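PDB 2J5U: MREC protein from Listeria monocytogenes, which is probably involved in forming and maintaining the shape of the bacterial cell. Local coordinates for residues 86-91 / 120-125; 143-148 / 166-171. All blocks are in the same frame, centred on the assembly; numbering follows the deposited sequence.

Contact 1: 86-91 / 120-125; sequences QVEIDK and SATVEL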
ATOM      1  N   GLN A  86      56.927 -25.220 -61.736  1.00 58.19           N
ATOM      2  CA  GLN A  86      55.694 -25.889 -62.010  1.00 58.78           C
ATOM      3  C   GLN A  86      55.713 -27.398 -61.914  1.00 57.54           C
ATOM      4  O   GLN A  86      56.757 -28.040 -61.961  1.00 58.11           O
ATOM      5  CB  GLN A  86      55.344 -25.383 -63.398  1.00 60.43           C
ATOM      6  CG  GLN A  86      54.350 -26.053 -64.219  1.00 63.95           C
ATOM      7  CD  GLN A  86      54.246 -25.306 -65.531  1.00 64.73           C
ATOM      8  OE1 GLN A  86      54.204 -24.076 -65.541  1.00 61.67           O
ATOM      9  NE2 GLN A  86      54.208 -26.035 -66.638  1.00 65.09           N
ATOM     10  N   VAL A  87      54.522 -27.951 -61.785  1.00 56.52           N
ATOM     11  CA  VAL A  87      54.338 -29.375 -61.647  1.00 56.09           C
ATOM     12  C   VAL A  87      52.981 -29.719 -62.270  1.00 57.41           C
ATOM     13  O   VAL A  87      52.103 -28.861 -62.387  1.00 57.69           O
ATOM     14  CB  VAL A  87      54.395 -29.731 -60.136  1.00 55.67           C
ATOM     15  CG1 VAL A  87      53.443 -30.836 -59.802  1.00 54.54           C
ATOM     16  CG2 VAL A  87      55.812 -30.110 -59.758  1.00 54.08           C
ATOM     17  N   GLU A  88      52.812 -30.962 -62.696  1.00 58.21           N
ATOM     18  CA  GLU A  88      51.548 -31.376 -63.290  1.00 61.23           C
ATOM     19  C   GLU A  88      50.894 -32.503 -62.482  1.00 60.66           C
ATOM     20  O   GLU A  88      51.565 -33.457 -62.090  1.00 60.55           O
ATOM     21  CB  GLU A  88      51.789 -31.833 -64.707  1.00 65.44           C
ATOM     22  CG  GLU A  88      50.579 -31.737 -65.562  1.00 74.62           C
ATOM     23  CD  GLU A  88      50.872 -31.015 -66.866  1.00 81.70           C
ATOM     24  OE1 GLU A  88      50.049 -31.134 -67.816  1.00 83.57           O
ATOM     25  OE2 GLU A  88      51.924 -30.328 -66.931  1.00 84.13           O
ATOM     26  N   ILE A  89      49.595 -32.396 -62.222  1.00 58.88           N
ATOM     27  CA  ILE A  89      48.921 -33.425 -61.443  1.00 58.65           C
ATOM     28  C   ILE A  89      47.902 -34.208 -62.255  1.00 59.84           C
ATOM     29  O   ILE A  89      47.418 -33.732 -63.283  1.00 59.22           O
ATOM     30  CB  ILE A  89      48.246 -32.828 -60.186  1.00 57.83           C
ATOM     31  CG1 ILE A  89      47.235 -31.750 -60.587  1.00 56.72           C
ATOM     32  CG2 ILE A  89      49.315 -32.274 -59.248  1.00 54.30           C
ATOM     33  CD1 ILE A  89      46.517 -31.136 -59.415  1.00 56.66           C
ATOM     34  N   ASP A  90      47.582 -35.411 -61.779  1.00 60.87           N
ATOM     35  CA  ASP A  90      46.656 -36.311 -62.460  1.00 62.84           C
ATOM     36  C   ASP A  90      45.165 -36.070 -62.236  1.00 62.25           C
ATOM     37  O   ASP A  90      44.336 -36.954 -62.483  1.00 62.70           O
ATOM     38  CB  ASP A  90      46.998 -37.771 -62.118  1.00 66.16           C
ATOM     39  CG  ASP A  90      46.831 -38.091 -60.635  1.00 70.91           C
ATOM     40  OD1 ASP A  90      47.132 -39.239 -60.246  1.00 73.27           O
ATOM     41  OD2 ASP A  90      46.402 -37.209 -59.860  1.00 73.31           O
ATOM     42  N   LYS A  91      44.811 -34.884 -61.761  1.00 60.15           N
ATOM     43  CA  LYS A  91      43.404 -34.568 -61.568  1.00 60.26           C
ATOM     44  C   LYS A  91      43.129 -33.277 -62.313  1.00 59.11           C
ATOM     45  O   LYS A  91      43.998 -32.410 -62.399  1.00 59.62           O
ATOM     46  CB  LYS A  91      43.070 -34.424 -60.082  1.00 60.33           C
ATOM     47  CG  LYS A  91      43.105 -35.744 -59.315  1.00 63.03           C
ATOM     48  CD  LYS A  91      41.904 -36.623 -59.644  1.00 64.06           C
ATOM     49  CE  LYS A  91      42.321 -38.066 -59.925  1.00 67.07           C
ATOM     50  NZ  LYS A  91      43.329 -38.562 -58.956  1.00 66.43           N
ATOM     51  N   SER A 120      43.821 -33.435 -66.074  1.00 55.29           N
ATOM     52  CA  SER A 120      45.105 -33.104 -65.471  1.00 53.59           C
ATOM     53  C   SER A 120      45.157 -31.609 -65.341  1.00 51.46           C
ATOM     54  O   SER A 120      44.306 -30.920 -65.898  1.00 53.59           O
ATOM     55  CB  SER A 120      46.270 -33.608 -66.334  1.00 53.29           C
ATOM     56  OG  SER A 120      46.253 -33.044 -67.631  1.00 55.38           O
ATOM     57  N   ALA A 121      46.139 -31.106 -64.600  1.00 48.00           N
ATOM     58  CA  ALA A 121      46.265 -29.674 -64.411  1.00 45.73           C
ATOM     59  C   ALA A 121      47.670 -29.265 -64.003  1.00 46.81           C
ATOM     60  O   ALA A 121      48.454 -30.071 -63.504  1.00 47.92           O
ATOM     61  CB  ALA A 121      45.277 -29.208 -63.377  1.00 45.23           C
ATOM     62  N   THR A 122      47.967 -27.989 -64.211  1.00 46.97           N
ATOM     63  CA  THR A 122      49.262 -27.416 -63.895  1.00 45.87           C
ATOM     64  C   THR A 122      49.152 -26.650 -62.592  1.00 46.83           C
ATOM     65  O   THR A 122      48.162 -25.962 -62.363  1.00 50.43           O
ATOM     66  CB  THR A 122      49.696 -26.424 -65.010  1.00 46.52           C
ATOM     67  OG1 THR A 122      49.787 -27.118 -66.258  1.00 49.66           O
ATOM     68  CG2 THR A 122      51.033 -25.798 -64.700  1.00 43.07           C
ATOM     69  N   VAL A 123      50.150 -26.771 -61.725  1.00 45.55           N
ATOM     70  CA  VAL A 123      50.121 -26.015 -60.493  1.00 44.05           C
ATOM     71  C   VAL A 123      51.448 -25.276 -60.340  1.00 47.43           C
ATOM     72  O   VAL A 123      52.538 -25.835 -60.540  1.00 47.34           O
ATOM     73  CB  VAL A 123      49.788 -26.913 -59.227  1.00 41.47           C
ATOM     74  CG1 VAL A 123      49.472 -28.307 -59.639  1.00 39.87           C
ATOM     75  CG2 VAL A 123      50.908 -26.890 -58.225  1.00 39.03           C
ATOM     76  N   GLU A 124      51.332 -23.990 -60.021  1.00 49.57           N
ATOM     77  CA  GLU A 124      52.481 -23.132 -59.840  1.00 51.59           C
ATOM     78  C   GLU A 124      52.926 -23.226 -58.396  1.00 51.59           C
ATOM     79  O   GLU A 124      52.139 -22.981 -57.485  1.00 52.25           O
ATOM     80  CB  GLU A 124      52.103 -21.701 -60.195  1.00 54.46           C
ATOM     81  CG  GLU A 124      53.202 -20.710 -59.957  1.00 61.27           C
ATOM     82  CD  GLU A 124      53.232 -19.632 -61.011  1.00 67.91           C
ATOM     83  OE1 GLU A 124      53.405 -19.986 -62.207  1.00 72.41           O
ATOM     84  OE2 GLU A 124      53.087 -18.438 -60.647  1.00 71.83           O
ATOM     85  N   LEU A 125      54.192 -23.572 -58.202  1.00 50.23           N
ATOM     86  CA  LEU A 125      54.773 -23.736 -56.875  1.00 51.02           C
ATOM     87  C   LEU A 125      55.178 -22.441 -56.183  1.00 52.31           C
ATOM     88  O   LEU A 125      55.463 -21.440 -56.832  1.00 53.77           O
ATOM     89  CB  LEU A 125      56.000 -24.638 -56.968  1.00 52.25           C
ATOM     90  CG  LEU A 125      55.784 -26.004 -57.618  1.00 51.58           C
ATOM     91  CD1 LEU A 125      57.114 -26.710 -57.717  1.00 51.64           C
ATOM     92  CD2 LEU A 125      54.791 -26.821 -56.815  1.00 50.57           C
TER

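Contact 2: 143-148 / 166-171; sequences ENAFGI and YDMKFK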
ATOM      1  N   GLU A 143      49.023 -11.390 -31.184  1.00 75.10           N
ATOM      2  CA  GLU A 143      48.288 -10.473 -32.029  1.00 75.60           C
ATOM      3  C   GLU A 143      48.713 -10.762 -33.457  1.00 72.74           C
ATOM      4  O   GLU A 143      49.880 -10.597 -33.812  1.00 72.23           O
ATOM      5  CB  GLU A 143      48.607  -9.032 -31.659  1.00 80.22           C
ATOM      6  CG  GLU A 143      47.938  -8.600 -30.378  1.00 89.63           C
ATOM      7  CD  GLU A 143      48.422  -7.244 -29.908  1.00 95.68           C
ATOM      8  OE1 GLU A 143      49.637  -7.121 -29.619  1.00 97.82           O
ATOM      9  OE2 GLU A 143      47.591  -6.306 -29.829  1.00 99.78           O
ATOM     10  N   ASN A 144      47.756 -11.207 -34.264  1.00 68.91           N
ATOM     11  CA  ASN A 144      47.990 -11.540 -35.662  1.00 64.63           C
ATOM     12  C   ASN A 144      48.363 -10.350 -36.539  1.00 62.88           C
ATOM     13  O   ASN A 144      48.001  -9.208 -36.253  1.00 62.80           O
ATOM     14  CB  ASN A 144      46.742 -12.210 -36.219  1.00 62.71           C
ATOM     15  CG  ASN A 144      46.442 -13.509 -35.530  1.00 60.92           C
ATOM     16  OD1 ASN A 144      45.346 -14.048 -35.639  1.00 58.92           O
ATOM     17  ND2 ASN A 144      47.432 -14.031 -34.817  1.00 60.65           N
ATOM     18  N   ALA A 145      49.100 -10.628 -37.607  1.00 61.96           N
ATOM     19  CA  ALA A 145      49.504  -9.603 -38.569  1.00 59.94           C
ATOM     20  C   ALA A 145      49.260 -10.187 -39.960  1.00 57.84           C
ATOM     21  O   ALA A 145      49.323 -11.404 -40.147  1.00 56.97           O
ATOM     22  CB  ALA A 145      50.973  -9.244 -38.390  1.00 59.43           C
ATOM     23  N   PHE A 146      48.972  -9.325 -40.926  1.00 55.43           N
ATOM     24  CA  PHE A 146      48.703  -9.782 -42.280  1.00 54.23           C
ATOM     25  C   PHE A 146      49.699  -9.252 -43.292  1.00 53.71           C
ATOM     26  O   PHE A 146      50.272  -8.185 -43.119  1.00 54.12           O
ATOM     27  CB  PHE A 146      47.288  -9.388 -42.683  1.00 51.92           C
ATOM     28  CG  PHE A 146      46.241  -9.957 -41.782  1.00 54.26           C
ATOM     29  CD1 PHE A 146      45.972  -9.372 -40.545  1.00 54.44           C
ATOM     30  CD2 PHE A 146      45.561 -11.123 -42.132  1.00 53.68           C
ATOM     31  CE1 PHE A 146      45.042  -9.947 -39.670  1.00 53.31           C
ATOM     32  CE2 PHE A 146      44.629 -11.702 -41.259  1.00 51.87           C
ATOM     33  CZ  PHE A 146      44.373 -11.114 -40.032  1.00 51.31           C
ATOM     34  N   GLY A 147      49.911 -10.016 -44.351  1.00 53.77           N
ATOM     35  CA  GLY A 147      50.847  -9.597 -45.370  1.00 55.04           C
ATOM     36  C   GLY A 147      50.709 -10.430 -46.628  1.00 55.61           C
ATOM     37  O   GLY A 147      49.814 -11.274 -46.741  1.00 53.90           O
ATOM     38  N   ILE A 148      51.602 -10.187 -47.580  1.00 55.86           N
ATOM     39  CA  ILE A 148      51.582 -10.917 -48.832  1.00 56.52           C
ATOM     40  C   ILE A 148      52.877 -11.694 -49.037  1.00 55.60           C
ATOM     41  O   ILE A 148      53.965 -11.134 -48.937  1.00 55.65           O
ATOM     42  CB  ILE A 148      51.402  -9.961 -50.024  1.00 56.70           C
ATOM     43  CG1 ILE A 148      50.185  -9.062 -49.803  1.00 59.11           C
ATOM     44  CG2 ILE A 148      51.219 -10.761 -51.288  1.00 57.22           C
ATOM     45  CD1 ILE A 148      48.872  -9.811 -49.703  1.00 60.35           C
ATOM     46  N   TYR A 166      54.643  -1.980 -39.477  1.00 77.80           N
ATOM     47  CA  TYR A 166      55.964  -1.547 -39.023  1.00 81.17           C
ATOM     48  C   TYR A 166      56.163  -1.430 -37.517  1.00 81.63           C
ATOM     49  O   TYR A 166      57.294  -1.440 -37.040  1.00 82.45           O
ATOM     50  CB  TYR A 166      56.314  -0.205 -39.654  1.00 85.60           C
ATOM     51  CG  TYR A 166      55.641   0.963 -38.977  1.00 91.74           C
ATOM     52  CD1 TYR A 166      56.226   1.589 -37.869  1.00 93.86           C
ATOM     53  CD2 TYR A 166      54.401   1.432 -39.423  1.00 93.93           C
ATOM     54  CE1 TYR A 166      55.589   2.658 -37.221  1.00 94.83           C
ATOM     55  CE2 TYR A 166      53.758   2.499 -38.784  1.00 95.65           C
ATOM     56  CZ  TYR A 166      54.358   3.105 -37.686  1.00 95.41           C
ATOM     57  OH  TYR A 166      53.728   4.158 -37.068  1.00 96.83           O
ATOM     58  N   ASP A 167      55.078  -1.314 -36.765  1.00 81.37           N
ATOM     59  CA  ASP A 167      55.202  -1.167 -35.320  1.00 82.93           C
ATOM     60  C   ASP A 167      55.017  -2.453 -34.524  1.00 82.42           C
ATOM     61  O   ASP A 167      55.208  -2.472 -33.308  1.00 83.27           O
ATOM     62  CB  ASP A 167      54.205  -0.134 -34.839  1.00 85.19           C
ATOM     63  CG  ASP A 167      52.825  -0.396 -35.369  1.00 89.19           C
ATOM     64  OD1 ASP A 167      52.218  -1.415 -34.970  1.00 88.85           O
ATOM     65  OD2 ASP A 167      52.355   0.411 -36.201  1.00 92.58           O
ATOM     66  N   MET A 168      54.640  -3.524 -35.208  1.00 80.66           N
ATOM     67  CA  MET A 168      54.444  -4.812 -34.560  1.00 79.16           C
ATOM     68  C   MET A 168      55.819  -5.491 -34.539  1.00 79.28           C
ATOM     69  O   MET A 168      56.642  -5.242 -35.418  1.00 79.32           O
ATOM     70  CB  MET A 168      53.443  -5.621 -35.382  1.00 77.01           C
ATOM     71  CG  MET A 168      52.532  -6.517 -34.586  1.00 74.72           C
ATOM     72  SD  MET A 168      51.053  -6.928 -35.541  1.00 68.96           S
ATOM     73  CE  MET A 168      50.135  -5.462 -35.324  1.00 72.72           C
ATOM     74  N   LYS A 169      56.087  -6.333 -33.549  1.00 79.03           N
ATOM     75  CA  LYS A 169      57.394  -6.986 -33.499  1.00 79.79           C
ATOM     76  C   LYS A 169      57.309  -8.496 -33.714  1.00 79.14           C
ATOM     77  O   LYS A 169      56.500  -9.181 -33.087  1.00 78.22           O
ATOM     78  CB  LYS A 169      58.075  -6.701 -32.164  1.00 81.82           C
ATOM     79  CG  LYS A 169      57.347  -7.314 -30.993  1.00 85.01           C
ATOM     80  CD  LYS A 169      58.230  -7.397 -29.770  1.00 87.50           C
ATOM     81  CE  LYS A 169      58.599  -6.032 -29.244  1.00 88.27           C
ATOM     82  NZ  LYS A 169      59.542  -6.173 -28.101  1.00 89.87           N
ATOM     83  N   PHE A 170      58.166  -9.018 -34.588  1.00 78.54           N
ATOM     84  CA  PHE A 170      58.146 -10.443 -34.881  1.00 77.16           C
ATOM     85  C   PHE A 170      59.364 -11.192 -34.389  1.00 77.57           C
ATOM     86  O   PHE A 170      60.466 -10.653 -34.338  1.00 77.68           O
ATOM     87  CB  PHE A 170      57.962 -10.655 -36.378  1.00 75.01           C
ATOM     88  CG  PHE A 170      56.783  -9.922 -36.932  1.00 71.79           C
ATOM     89  CD1 PHE A 170      56.901  -8.601 -37.340  1.00 70.77           C
ATOM     90  CD2 PHE A 170      55.538 -10.531 -36.988  1.00 70.53           C
ATOM     91  CE1 PHE A 170      55.795  -7.897 -37.794  1.00 70.20           C
ATOM     92  CE2 PHE A 170      54.429  -9.837 -37.438  1.00 69.37           C
ATOM     93  CZ  PHE A 170      54.556  -8.519 -37.841  1.00 69.42           C
ATOM     94  N   LYS A 171      59.149 -12.453 -34.039  1.00 78.34           N
ATOM     95  CA  LYS A 171      60.201 -13.298 -33.511  1.00 79.19           C
ATOM     96  C   LYS A 171      60.381 -14.531 -34.382  1.00 78.31           C
ATOM     97  O   LYS A 171      59.417 -15.077 -34.916  1.00 78.50           O
ATOM     98  CB  LYS A 171      59.838 -13.708 -32.082  1.00 81.57           C
ATOM     99  CG  LYS A 171      61.026 -13.901 -31.162  1.00 87.63           C
ATOM    100  CD  LYS A 171      60.606 -13.879 -29.693  1.00 90.37           C
ATOM    101  CE  LYS A 171      61.827 -13.885 -28.776  1.00 92.40           C
ATOM    102  NZ  LYS A 171      61.439 -13.739 -27.344  1.00 94.81           N
TER

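Contact 1: 86-91 / 120-125
Gln-86 sets one face of its amide against the methyl CG2 of Thr-122, and the two side chains meet at a slant. They share one face of a two-strand antiparallel ladder. Gln-86 CG is anti to the backbone N (chi1 164°), and the chain then runs on extended. This brings the amide carbon CD to 3.4 Å from the methyl CG2 of Thr-122. The methyl stands off the amide plane, near CD, so the contact is van der Waals packing. Glu-88 shares this face and crosses the other branch of Thr-122. Its OE2 stays 3.9 Å from Thr-122 OG1, too far for a hydrogen bond. That hydroxyl instead has a weak hydrogen bond to Thr-115 OG1. All three side chains here are partly exposed.

The other face is apolar and buried. Ile-89 meets Val-123 at about a right angle, with Ile-89 CG2 4.0 Å from Val-123 CG1. Ile-89 also packs against the methyl of Ala-121. Further along, Val-87 CG2 reaches Leu-125 CD1 at 4.2 Å.

Four backbone hydrogen bonds fix the register. Val-87 and Val-123 form one hydrogen-bonded pair, and Ile-89 and Ala-121 form the next. In each pair one bond is shorter and straighter. These are Val-123 N to Val-87 O, 2.9 Å, and Ile-89 N to Ala-121 O, 2.9 Å. Glu-88 and Thr-122 form the non-hydrogen-bonded pair between them.

Past the strand end, Asp-90 OD2 accepts a hydrogen bond from the backbone N of Ser-74. It also has a long, weak salt bridge with Lys-91 NZ. Strand 68-77 flanks 86-89 on its other edge, and strand 108-116 flanks 121-125. The ladder is therefore an interior pairing of a closed six-stranded antiparallel beta barrel, with one largely apolar face and one polar face.

Contact 2: 143-148 / 166-171
Ala-145 turns its methyl against both the sulfur of Met-168 and the ring edge of Phe-170, which meet it from two adjoining directions. CB lies 3.7 Å from Met-168 SD and 3.6 Å from Phe-170 CE2. The methyl meets the ring in the ring plane, close to both CE2 and CZ. It does not sit over a ring face. Phe-170 CG is anti to its own carbonyl carbon, beside the backbone N (chi1 -53°), and the far end of the ring reaches the strand.

Met-168 reaches the same methyl with its sulfur. The chain runs nearly extended from CB to SD (chi2 159°) and carries the sulfur there. SD also passes 3.9 Å from the carbonyl oxygen of Asn-144, a plain van der Waals approach. No hydrogen bond joins the two segments, and the contact is small.

The Phe-170 ring also packs on Val-139, Leu-164, Ile-194 and Val-197, from three further strands. The backbone of Met-168 is held by a hydrogen bond from Gln-206 NE2 to its O. On the 143-148 side, Tyr-217 of the second subunit packs on Ala-145 and its OH is hydrogen-bonded to Phe-146 N. Residues 166-171 belong to the loop between strands 158-165 and 175-178. The contact is apolar packing of this loop against the start of strand 145-153 in a closed six-stranded antiparallel beta barrel, with the strand side forming part of a subunit interface.

In the fold
Contacts 1 and 2 lie in different six-stranded antiparallel barrels of one chain. Their centres are 32 Å apart, on opposite sides of the chain's centre. The nearest atoms are about 12 Å apart. They come in series: 86-91 / 120-125 closes before 143-148 / 166-171 opens. Contact 1 belongs to the first barrel and contact 2 to the second. Helix 31-58 precedes both barrels. Two such barrels in one chain are consistent with the chymotrypsin-like double-barrel fold. No other chain of the assembly touches contact 1. Contact 2 meets a second subunit, so it takes part in an interface of the 24-subunit assembly.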